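Local coordinates for 3-oxoacyl-[acyl-carrier-protein] synthase 2 (Rickettsia rickettsii, PDB 4JGA) that probably catalyses the condensation of malonyl-ACP with an acyl-ACP, the chain-elongation step of bacterial fatty-acid synthesis, at residues A[36-40]-A[375-379]; A[58-62]-A[230-235]; A[103-107]-A[171-175]; A[133-137]-A[217-221]; A[305-310]-A[427-431]. One frame throughout, in Å; residues are numbered along the deposited sequence.

Contact 1: A[36-40]-A[375-379]; sequences SWKNI and FSALA
The indole of Trp37 carries Leu378 over one face, while the backbone O of Phe375 and N of Ala379 approach it obliquely. In this thiolase-like fold the contact joins helix 33-41, from the N-terminal half, to helix 368-382 of the C-terminal half, and the touching residues are buried. Leu378 CB lies 3.6 Å from the centroid of the six-membered ring, a CH-pi contact over the face. The Phe375 ring is an aromatic neighbour rather than a stack. Its plane is tilted 30° to the six-membered ring, and the centroids are 5.9 Å apart, so the two barely overlap. The short helical segments cross at -73°, with axes 11.3 Å apart. That wide gap is filled by side chains. Trp37 bridges much of it because CG is anti to the backbone N (chi1 -180°), which throws the indole across to the other helix. Its NE1 is hydrogen-bonded to Asp382, further along helix 368-382. Leu23 and Leu25 of strand 18-26 touch Leu378 and Phe375, respectively. The Ile40 and Phe375 side chains cross at about a right angle. Ile40 CG1 makes an off-centre CH-pi contact, 3.7 Å from Phe375 CZ, and Ile40 CD1 is 3.9 Å from both Phe375 CZ and Phe375 CE2.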
# COMPACT_ATOMS: atom_id res chain seq x y z
N SER A 36 -17.00 -4.19 21.32
CA SER A 36 -17.23 -4.80 20.00
C SER A 36 -17.46 -6.32 20.13
O SER A 36 -18.38 -6.87 19.53
CB SER A 36 -16.05 -4.54 19.04
OG SER A 36 -15.86 -3.18 18.76
N TRP A 37 -16.60 -6.99 20.90
CA TRP A 37 -16.61 -8.45 20.98
C TRP A 37 -17.83 -8.93 21.74
O TRP A 37 -18.46 -9.88 21.31
CB TRP A 37 -15.31 -8.96 21.61
CG TRP A 37 -15.21 -10.43 21.73
CD1 TRP A 37 -15.05 -11.15 22.90
CD2 TRP A 37 -15.28 -11.38 20.68
NE1 TRP A 37 -15.02 -12.48 22.61
CE2 TRP A 37 -15.16 -12.65 21.26
CE3 TRP A 37 -15.43 -11.28 19.29
CZ2 TRP A 37 -15.17 -13.83 20.49
CZ3 TRP A 37 -15.45 -12.42 18.54
CH2 TRP A 37 -15.32 -13.68 19.13
N LYS A 38 -18.20 -8.25 22.84
CA LYS A 38 -19.46 -8.60 23.52
C LYS A 38 -20.63 -8.52 22.53
O LYS A 38 -21.47 -9.43 22.48
CB LYS A 38 -19.75 -7.73 24.77
N ASN A 39 -20.71 -7.44 21.75
CA ASN A 39 -21.82 -7.29 20.80
C ASN A 39 -21.83 -8.30 19.67
O ASN A 39 -22.90 -8.81 19.29
CB ASN A 39 -21.90 -5.87 20.26
CG ASN A 39 -22.48 -4.92 21.29
OD1 ASN A 39 -23.28 -5.32 22.12
ND2 ASN A 39 -22.09 -3.68 21.23
N ILE A 40 -20.64 -8.63 19.16
CA ILE A 40 -20.52 -9.69 18.16
C ILE A 40 -21.06 -11.00 18.69
O ILE A 40 -21.95 -11.64 18.09
CB ILE A 40 -19.06 -9.89 17.72
CG1 ILE A 40 -18.58 -8.72 16.84
CG2 ILE A 40 -18.87 -11.24 17.03
CD1 ILE A 40 -19.24 -8.62 15.47
N PHE A 375 -11.15 -10.78 15.78
CA PHE A 375 -12.26 -11.67 16.18
C PHE A 375 -11.79 -13.11 16.28
O PHE A 375 -12.20 -13.85 17.19
CB PHE A 375 -13.46 -11.58 15.23
CG PHE A 375 -14.14 -10.23 15.21
CD1 PHE A 375 -14.06 -9.35 16.27
CD2 PHE A 375 -14.90 -9.85 14.11
CE1 PHE A 375 -14.72 -8.14 16.24
CE2 PHE A 375 -15.56 -8.62 14.06
CZ PHE A 375 -15.47 -7.78 15.13
N SER A 376 -10.90 -13.50 15.35
CA SER A 376 -10.35 -14.85 15.30
C SER A 376 -9.52 -15.18 16.55
O SER A 376 -9.68 -16.26 17.16
CB SER A 376 -9.54 -15.06 14.02
OG SER A 376 -10.37 -14.96 12.84
N ALA A 377 -8.68 -14.23 16.96
CA ALA A 377 -7.93 -14.36 18.18
C ALA A 377 -8.84 -14.44 19.42
O ALA A 377 -8.57 -15.17 20.36
CB ALA A 377 -6.97 -13.20 18.31
N LEU A 378 -9.88 -13.63 19.44
CA LEU A 378 -10.82 -13.63 20.56
C LEU A 378 -11.63 -14.92 20.62
O LEU A 378 -11.99 -15.37 21.68
CB LEU A 378 -11.73 -12.38 20.52
CG LEU A 378 -10.98 -11.07 20.74
CD1 LEU A 378 -11.78 -9.86 20.29
CD2 LEU A 378 -10.62 -10.91 22.18
N ALA A 379 -11.94 -15.51 19.46
CA ALA A 379 -12.63 -16.81 19.45
C ALA A 379 -11.79 -17.87 20.18
O ALA A 379 -12.32 -18.75 20.86
CB ALA A 379 -12.93 -17.27 18.03

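Contact 2: A[58-62]-A[230-235]; sequences LACKI and LCTKYN
Cys60 and Thr232 bring two irregular loops together, with 4.7 Å between their CA atoms and no backbone-to-backbone hydrogen bond across the contact. The loops lie in the outer part of the N-terminal half of the thiolase-like fold, beside helix 218-226. The Asn235 side chain does the joining. Its amide reaches the backbone on both sides of Cys60. Asn235 ND2 donates to Ala59 O at 2.9 Å, in the amide plane and fairly straight (164°), though it meets the carbonyl from above its plane. Asn235 OD1 accepts from Lys61 N, also at 2.9 Å, and again the donor stands well out of the carbonyl plane. The Lys61 chain crosses this amide at about a right angle, with CG and CD close to ND2. The lysine then bends at its last torsion, and NZ binds Leu58 O and Thr55 O. Thr232 packs CB and CG2 against Ala59 O. Cys60 CB meets Leu230 CD1 at 3.9 Å, next to Val225. Ile62 CG2 lies against Asn235 O, at the start of strand 62-64, which pairs antiparallel with 47-49. The two ends of the Asn235 amide have unlike partners, which probably keeps it from flipping and helps hold the course of residues 59 to 61.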
# COMPACT_ATOMS: atom_id res chain seq x y z
N LEU A 58 -29.42 7.63 -3.82
CA LEU A 58 -28.61 6.41 -3.74
C LEU A 58 -29.48 5.19 -3.49
O LEU A 58 -30.32 5.19 -2.59
CB LEU A 58 -27.59 6.54 -2.62
CG LEU A 58 -26.54 7.61 -2.88
CD1 LEU A 58 -25.71 7.83 -1.63
CD2 LEU A 58 -25.68 7.20 -4.09
N ALA A 59 -29.26 4.15 -4.28
CA ALA A 59 -30.04 2.93 -4.20
C ALA A 59 -29.74 2.14 -2.94
O ALA A 59 -30.58 1.37 -2.48
CB ALA A 59 -29.80 2.08 -5.42
N CYS A 60 -28.55 2.30 -2.38
CA CYS A 60 -28.21 1.72 -1.06
C CYS A 60 -28.14 2.83 -0.02
O CYS A 60 -27.48 3.82 -0.23
CB CYS A 60 -26.88 0.98 -1.09
SG CYS A 60 -26.44 0.26 0.52
N LYS A 61 -28.88 2.67 1.07
CA LYS A 61 -29.10 3.75 2.02
C LYS A 61 -28.62 3.37 3.42
O LYS A 61 -28.92 4.06 4.38
CB LYS A 61 -30.59 4.10 2.06
CG LYS A 61 -31.12 4.62 0.73
CD LYS A 61 -32.64 4.73 0.73
CE LYS A 61 -33.15 4.91 -0.69
NZ LYS A 61 -32.72 6.21 -1.28
N ILE A 62 -27.86 2.28 3.52
CA ILE A 62 -27.49 1.72 4.83
C ILE A 62 -26.01 1.41 4.87
O ILE A 62 -25.36 1.30 3.84
CB ILE A 62 -28.26 0.42 5.12
CG1 ILE A 62 -28.01 -0.62 4.02
CG2 ILE A 62 -29.75 0.71 5.28
CD1 ILE A 62 -28.47 -2.04 4.35
N LEU A 230 -23.48 -3.84 -3.95
CA LEU A 230 -24.20 -3.61 -2.69
C LEU A 230 -25.61 -4.16 -2.63
O LEU A 230 -26.36 -4.10 -3.61
CB LEU A 230 -24.25 -2.12 -2.35
CG LEU A 230 -22.93 -1.36 -2.27
CD1 LEU A 230 -23.14 0.04 -1.70
CD2 LEU A 230 -21.89 -2.10 -1.42
N CYS A 231 -26.01 -4.64 -1.45
CA CYS A 231 -27.44 -4.90 -1.17
C CYS A 231 -28.28 -3.61 -1.22
O CYS A 231 -28.06 -2.68 -0.46
CB CYS A 231 -27.63 -5.54 0.21
SG CYS A 231 -29.32 -6.03 0.50
N THR A 232 -29.29 -3.58 -2.10
CA THR A 232 -30.14 -2.40 -2.24
C THR A 232 -31.60 -2.71 -1.91
O THR A 232 -32.44 -1.84 -2.03
CB THR A 232 -30.05 -1.79 -3.64
OG1 THR A 232 -30.48 -2.75 -4.59
CG2 THR A 232 -28.62 -1.38 -4.00
N LYS A 233 -31.88 -3.93 -1.46
CA LYS A 233 -33.22 -4.41 -1.21
C LYS A 233 -33.66 -4.43 0.29
O LYS A 233 -34.81 -4.73 0.59
CB LYS A 233 -33.37 -5.84 -1.81
N TYR A 234 -32.77 -4.13 1.23
CA TYR A 234 -33.14 -4.15 2.65
C TYR A 234 -32.97 -2.77 3.31
O TYR A 234 -32.71 -2.71 4.52
CB TYR A 234 -32.30 -5.17 3.41
CG TYR A 234 -32.73 -6.61 3.26
CD1 TYR A 234 -32.31 -7.36 2.17
CD2 TYR A 234 -33.53 -7.23 4.22
CE1 TYR A 234 -32.68 -8.67 2.01
CE2 TYR A 234 -33.90 -8.56 4.09
CZ TYR A 234 -33.46 -9.28 2.98
OH TYR A 234 -33.82 -10.58 2.82
N ASN A 235 -33.15 -1.69 2.56
CA ASN A 235 -33.01 -0.34 3.13
C ASN A 235 -34.00 -0.04 4.28
O ASN A 235 -33.68 0.74 5.18
CB ASN A 235 -33.16 0.75 2.07
CG ASN A 235 -32.00 0.78 1.10
OD1 ASN A 235 -30.84 0.50 1.44
ND2 ASN A 235 -32.29 1.17 -0.13

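Contact 3: A[103-107]-A[171-175]; sequences TEAVE and KYGFS
Val106 packs onto the ring of Tyr172, and this is the tight part of the contact. Val106 CG1 stands over the centre of the ring, 3.8 Å from its centroid and 12° off the normal, a clear CH-pi contact. The opposite face of the tyrosine is covered, nearer its rim, by CG of its own neighbour Lys171. The other methyl, Val106 CG2, faces the edge of the Phe174 ring at 4.1 Å from CE2. Ile208 of strand 206-213 touches both Val106 and Phe174, so helix 93-109 and the end of helix 163-172 meet over the sheet of the N-terminal half of this thiolase-like fold. The chain leaves helix 163-172 at Gly173, which has positive phi (71°). After this turn the face of the Phe174 ring lies against Tyr172 CB.

A polar bond adjoins this packing. The Lys171 chain runs out extended, and NZ donates to the buried Thr103 OG1 at 2.9 Å and also to Phe79 O. Thr103 OG1 is hydrogen-bonded back to Val99 O in its own helix. Thr103 CG2 rests 3.4 Å from Tyr172 OH.

The looser, solvent side begins at that hydroxyl. A water in the plane of the Tyr172 ring, at its edge, links Tyr172 OH to Glu107 OE2, donating to the carboxylate. Glu107 is exposed, and its OE2 lies 5.8 Å from Lys171 NZ. The opposite charges do not touch, so any attraction is probably modest. Methyl and ring contacts thus hold the inner side, while the polar side relies on a lysine shared between two oxygens and on a water.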
# COMPACT_ATOMS: atom_id res chain seq x y z
N THR A 103 -3.87 2.89 19.07
CA THR A 103 -3.63 3.37 20.42
C THR A 103 -4.12 2.31 21.43
O THR A 103 -3.36 1.93 22.34
CB THR A 103 -4.33 4.72 20.67
OG1 THR A 103 -3.73 5.72 19.82
CG2 THR A 103 -4.21 5.12 22.14
N GLU A 104 -5.31 1.78 21.22
CA GLU A 104 -5.80 0.70 22.03
C GLU A 104 -4.85 -0.55 21.99
O GLU A 104 -4.50 -1.11 23.05
CB GLU A 104 -7.23 0.31 21.61
CG GLU A 104 -7.80 -0.78 22.53
CD GLU A 104 -9.17 -1.30 22.14
OE1 GLU A 104 -9.68 -0.99 21.05
OE2 GLU A 104 -9.72 -2.10 22.95
N ALA A 105 -4.42 -0.96 20.79
CA ALA A 105 -3.55 -2.11 20.66
C ALA A 105 -2.21 -1.90 21.36
O ALA A 105 -1.75 -2.77 22.09
CB ALA A 105 -3.31 -2.45 19.21
N VAL A 106 -1.59 -0.75 21.14
CA VAL A 106 -0.32 -0.46 21.74
C VAL A 106 -0.44 -0.45 23.27
O VAL A 106 0.33 -1.12 23.93
CB VAL A 106 0.28 0.87 21.25
CG1 VAL A 106 1.47 1.27 22.12
CG2 VAL A 106 0.71 0.73 19.81
N GLU A 107 -1.43 0.25 23.80
CA GLU A 107 -1.65 0.27 25.25
C GLU A 107 -1.98 -1.13 25.79
O GLU A 107 -1.48 -1.50 26.84
CB GLU A 107 -2.73 1.27 25.62
CG GLU A 107 -2.25 2.70 25.44
CD GLU A 107 -3.28 3.73 25.91
OE1 GLU A 107 -4.40 3.30 26.34
OE2 GLU A 107 -2.99 4.97 25.83
N LYS A 171 3.48 9.26 17.32
CA LYS A 171 2.91 9.19 18.62
C LYS A 171 3.80 8.41 19.56
O LYS A 171 4.01 8.85 20.69
CB LYS A 171 1.53 8.50 18.58
CG LYS A 171 0.81 8.54 19.92
CD LYS A 171 -0.70 8.31 19.79
CE LYS A 171 -1.39 8.42 21.15
NZ LYS A 171 -2.86 8.17 21.00
N TYR A 172 4.31 7.25 19.12
CA TYR A 172 5.07 6.39 20.03
C TYR A 172 6.59 6.38 19.81
O TYR A 172 7.31 5.68 20.50
CB TYR A 172 4.51 4.96 20.01
CG TYR A 172 3.09 4.93 20.52
CD1 TYR A 172 2.83 5.08 21.88
CD2 TYR A 172 2.02 4.74 19.66
CE1 TYR A 172 1.52 5.07 22.36
CE2 TYR A 172 0.72 4.71 20.13
CZ TYR A 172 0.47 4.89 21.47
OH TYR A 172 -0.83 4.85 21.91
N GLY A 173 7.08 7.16 18.86
CA GLY A 173 8.49 7.08 18.50
C GLY A 173 8.93 5.79 17.76
O GLY A 173 10.11 5.48 17.77
N PHE A 174 8.02 5.05 17.13
CA PHE A 174 8.42 3.80 16.50
C PHE A 174 9.15 4.10 15.20
O PHE A 174 8.59 4.71 14.28
CB PHE A 174 7.21 2.92 16.24
CG PHE A 174 6.47 2.49 17.47
CD1 PHE A 174 7.09 2.35 18.71
CD2 PHE A 174 5.14 2.14 17.36
CE1 PHE A 174 6.39 1.90 19.84
CE2 PHE A 174 4.42 1.72 18.48
CZ PHE A 174 5.05 1.60 19.72
N SER A 175 10.42 3.73 15.14
CA SER A 175 11.32 4.21 14.08
C SER A 175 11.85 3.10 13.19
O SER A 175 12.76 3.32 12.37
CB SER A 175 12.46 4.98 14.74
OG SER A 175 12.95 4.26 15.86
O HOH W 1 -1.11 5.77 24.34

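Contact 4: A[133-137]-A[217-221]; sequences LKMIE and TPVGV
Thr217 meets Glu137 at the start of segment 217-221. Its OG1 donates to Glu137 OE1 at 2.7 Å, on the syn lone pair of that oxygen. The same OG1 accepts from Gly220 N at 3.1 Å. OG1 lies between the backbone N and the carbonyl carbon (chi1 83°), and this torsion turns it to the Gly220 N-H for the capping bond. The other branch, CG2, packs on Lys134 CB at 3.8 Å; the lysine's own charge goes to Asp138. Pro218 follows and lays its ring beside the carboxylate, with CB 3.6 Å from Glu137 OE2. Phe53 touches this proline as well. Here the motif is a helix N-cap: Thr217 caps helix 218-226, and a carboxylate from helix 133-146 reaches across to the first turn of that helix. Glu137 can do so because its chain is extended, with CG anti to the backbone N. Val219 gives the second bond. Its backbone N donates to Glu137 OE2 at 3.0 Å, also on the syn side but 23° out of the carboxylate plane and bent (136°). The carboxylate therefore takes one bond from segment 217-221 on each oxygen, and the helix start would probably favour its negative charge. Val219 CG1 lies over one face of the carboxylate, 3.5 Å from Glu137 CD, and also packs against Leu133 CD1. Phe155 of the second subunit packs on Val219, and Ile136 of the second subunit touches Leu133. Gly220 follows. Leu133 CD2 lies 3.7 Å from Gly220 CA and an equal distance from Thr217 OG1, close against the capped turn.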
# COMPACT_ATOMS: atom_id res chain seq x y z
N LEU A 133 -10.83 8.98 1.11
CA LEU A 133 -11.85 9.20 0.08
C LEU A 133 -12.66 10.45 0.34
O LEU A 133 -12.82 11.28 -0.56
CB LEU A 133 -12.75 7.99 -0.02
CG LEU A 133 -13.85 8.11 -1.06
CD1 LEU A 133 -13.24 8.40 -2.42
CD2 LEU A 133 -14.73 6.88 -1.08
N LYS A 134 -13.16 10.62 1.56
CA LYS A 134 -13.92 11.81 1.93
C LYS A 134 -13.04 13.09 1.80
O LYS A 134 -13.50 14.11 1.32
CB LYS A 134 -14.49 11.67 3.35
CG LYS A 134 -15.13 12.95 3.86
CD LYS A 134 -16.03 12.67 5.07
CE LYS A 134 -16.53 13.95 5.74
NZ LYS A 134 -17.45 14.71 4.84
N MET A 135 -11.79 13.00 2.22
CA MET A 135 -10.88 14.13 2.17
C MET A 135 -10.67 14.59 0.73
O MET A 135 -10.82 15.78 0.44
CB MET A 135 -9.54 13.77 2.83
CG MET A 135 -8.53 14.91 2.93
SD MET A 135 -9.17 16.41 3.69
CE MET A 135 -9.70 15.78 5.31
N ILE A 136 -10.45 13.64 -0.18
CA ILE A 136 -10.24 13.97 -1.58
C ILE A 136 -11.53 14.47 -2.22
O ILE A 136 -11.52 15.45 -2.92
CB ILE A 136 -9.64 12.79 -2.38
CG1 ILE A 136 -8.27 12.42 -1.82
CG2 ILE A 136 -9.51 13.13 -3.87
CD1 ILE A 136 -7.65 11.17 -2.42
N GLU A 137 -12.63 13.79 -1.94
CA GLU A 137 -13.94 14.15 -2.48
C GLU A 137 -14.32 15.55 -2.05
O GLU A 137 -14.60 16.40 -2.88
CB GLU A 137 -15.00 13.12 -2.03
CG GLU A 137 -16.45 13.47 -2.34
CD GLU A 137 -17.39 12.35 -1.99
OE1 GLU A 137 -17.05 11.56 -1.09
OE2 GLU A 137 -18.46 12.24 -2.65
N THR A 217 -19.14 7.46 1.87
CA THR A 217 -19.33 8.81 1.38
C THR A 217 -20.23 8.74 0.15
O THR A 217 -20.47 7.64 -0.41
CB THR A 217 -17.97 9.46 0.97
OG1 THR A 217 -17.60 9.05 -0.36
CG2 THR A 217 -16.87 9.05 1.95
N PRO A 218 -20.70 9.91 -0.33
CA PRO A 218 -21.60 9.88 -1.49
C PRO A 218 -20.96 9.18 -2.70
O PRO A 218 -21.58 8.31 -3.34
CB PRO A 218 -21.83 11.38 -1.77
CG PRO A 218 -21.68 12.05 -0.43
CD PRO A 218 -20.56 11.28 0.23
N VAL A 219 -19.72 9.52 -3.00
CA VAL A 219 -19.06 8.94 -4.19
C VAL A 219 -18.65 7.49 -3.94
O VAL A 219 -18.69 6.66 -4.85
CB VAL A 219 -17.89 9.81 -4.68
CG1 VAL A 219 -16.64 9.54 -3.89
CG2 VAL A 219 -17.62 9.55 -6.16
N GLY A 220 -18.35 7.16 -2.69
CA GLY A 220 -18.06 5.78 -2.29
C GLY A 220 -19.24 4.83 -2.46
O GLY A 220 -19.13 3.77 -3.09
N VAL A 221 -20.38 5.21 -1.89
CA VAL A 221 -21.57 4.39 -2.01
C VAL A 221 -21.99 4.34 -3.48
O VAL A 221 -22.33 3.28 -3.98
CB VAL A 221 -22.74 4.93 -1.14
CG1 VAL A 221 -23.99 4.10 -1.34
CG2 VAL A 221 -22.32 4.95 0.34

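Contact 5: A[305-310]-A[427-431]; sequences AMRDAM and ASLVI
Ser428 and Val430 point from strand 425-432 into helix 300-312, which covers this face of the sheet. The arrangement is a helix laid on a strand in the layered alpha-beta thiolase fold. On the far side of the strand, Leu429 and Ile431 meet helix 368-382, so helices lie on both faces. The short segments run in nearly the same direction, at 33°, and their axes come within 7.2 Å.

Apolar packing does most of the work. Two alanines one turn apart, Ala305 and Ala309, bring the helix close to the strand. Ala309 CB fits between Ser428 and Val430, 3.9 Å from Val430 CG2. That methyl is anti to the carbonyl carbon of Val430, which sets it against the alanine. Met310 CG brushes the same methyl at 4.3 Å. Met306 starts away from the strand. Its thioether chain goes on towards helix 331-345, where it meets Ala340, Val341 and Leu344.

Polar groups take a smaller part, and no hydrogen bond crosses between the segments. Ser428 OG is instead bonded to Asn418 OD1 on strand 414-421. Asn418 belongs to the potassium site, so the serine is a second-shell neighbour of the ion. Towards the helix this polar side chain makes van der Waals contacts alone. Ser428 CB rests 3.5 Å from Ala305 O, and Ser428 OG lies 3.6 Å from both Ala305 CB and Met306 CG.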
# COMPACT_ATOMS: atom_id res chain seq x y z
N ALA A 305 -4.95 -19.79 -1.37
CA ALA A 305 -4.55 -19.00 -0.21
C ALA A 305 -4.75 -19.78 1.09
O ALA A 305 -3.88 -19.79 1.95
CB ALA A 305 -5.31 -17.70 -0.16
N MET A 306 -5.91 -20.42 1.22
CA MET A 306 -6.19 -21.26 2.38
C MET A 306 -5.20 -22.41 2.47
O MET A 306 -4.59 -22.65 3.51
CB MET A 306 -7.63 -21.80 2.34
CG MET A 306 -8.67 -20.71 2.53
SD MET A 306 -10.35 -21.37 2.62
CE MET A 306 -10.61 -21.86 0.90
N ARG A 307 -5.03 -23.10 1.36
CA ARG A 307 -4.17 -24.25 1.31
C ARG A 307 -2.73 -23.88 1.68
O ARG A 307 -2.10 -24.56 2.49
CB ARG A 307 -4.19 -24.88 -0.07
CG ARG A 307 -3.40 -26.18 -0.18
CD ARG A 307 -3.02 -26.46 -1.63
NE ARG A 307 -2.30 -25.30 -2.17
CZ ARG A 307 -2.08 -25.10 -3.47
NH1 ARG A 307 -2.49 -25.98 -4.37
NH2 ARG A 307 -1.42 -24.01 -3.86
N ASP A 308 -2.24 -22.81 1.08
CA ASP A 308 -0.87 -22.35 1.35
C ASP A 308 -0.68 -21.86 2.80
O ASP A 308 0.37 -22.01 3.36
CB ASP A 308 -0.51 -21.21 0.41
CG ASP A 308 -0.41 -21.65 -1.06
OD1 ASP A 308 -0.56 -22.87 -1.37
OD2 ASP A 308 -0.20 -20.73 -1.86
N ALA A 309 -1.72 -21.27 3.37
CA ALA A 309 -1.61 -20.74 4.72
C ALA A 309 -1.37 -21.89 5.69
O ALA A 309 -0.53 -21.80 6.57
CB ALA A 309 -2.85 -19.96 5.08
N MET A 310 -2.03 -23.01 5.42
CA MET A 310 -1.89 -24.23 6.23
C MET A 310 -0.58 -24.95 5.99
O MET A 310 0.05 -25.41 6.93
CB MET A 310 -3.08 -25.15 6.00
CG MET A 310 -4.34 -24.61 6.64
SD MET A 310 -5.71 -25.75 6.52
CE MET A 310 -6.05 -25.78 4.78
N ALA A 427 -5.92 -13.23 0.65
CA ALA A 427 -5.05 -13.47 1.79
C ALA A 427 -5.75 -14.35 2.83
O ALA A 427 -6.94 -14.12 3.13
CB ALA A 427 -4.61 -12.15 2.39
N SER A 428 -5.02 -15.33 3.34
CA SER A 428 -5.50 -16.19 4.44
C SER A 428 -4.45 -16.22 5.54
O SER A 428 -3.23 -16.30 5.27
CB SER A 428 -5.77 -17.61 3.96
OG SER A 428 -6.88 -17.61 3.08
N LEU A 429 -4.93 -16.16 6.78
CA LEU A 429 -4.08 -16.19 7.94
C LEU A 429 -4.51 -17.34 8.87
O LEU A 429 -5.70 -17.58 9.05
CB LEU A 429 -4.18 -14.85 8.68
CG LEU A 429 -3.53 -13.67 7.94
CD1 LEU A 429 -4.02 -12.33 8.53
CD2 LEU A 429 -2.02 -13.79 7.97
N VAL A 430 -3.52 -18.03 9.43
CA VAL A 430 -3.76 -19.06 10.43
C VAL A 430 -3.13 -18.65 11.77
O VAL A 430 -1.95 -18.29 11.86
CB VAL A 430 -3.20 -20.44 10.02
CG1 VAL A 430 -3.37 -21.46 11.15
CG2 VAL A 430 -3.87 -20.92 8.76
N ILE A 431 -3.94 -18.77 12.83
CA ILE A 431 -3.53 -18.45 14.17
C ILE A 431 -3.74 -19.68 15.02
O ILE A 431 -4.71 -20.41 14.84
CB ILE A 431 -4.45 -17.38 14.76
CG1 ILE A 431 -4.35 -16.10 13.96
CG2 ILE A 431 -4.04 -17.07 16.20
CD1 ILE A 431 -5.46 -15.12 14.38

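How the contacts relate
Contacts 1 and 5 are buried. Contact 1 lies on one face of the large sheet, and contact 5 holds a helix to the other. Contact 1 uses helix 368-382, and contact 5 uses a strand that this helix covers. They touch where Ile431 CD1 meets Ser376 CB. Neither has a hydrogen bond across its segments; rings fill contact 1, small side chains contact 5. Contacts 2, 3 and 4 stay within the N-terminal half and rely more on polar bonds. Contacts 2 and 4 adjoin through Val221. One joins loops with an amide, the other holds a helix start with a carboxylate. All three reach the second subunit; contact 4 is buried, contacts 2 and 3 partly buried, and contact 3 includes a water.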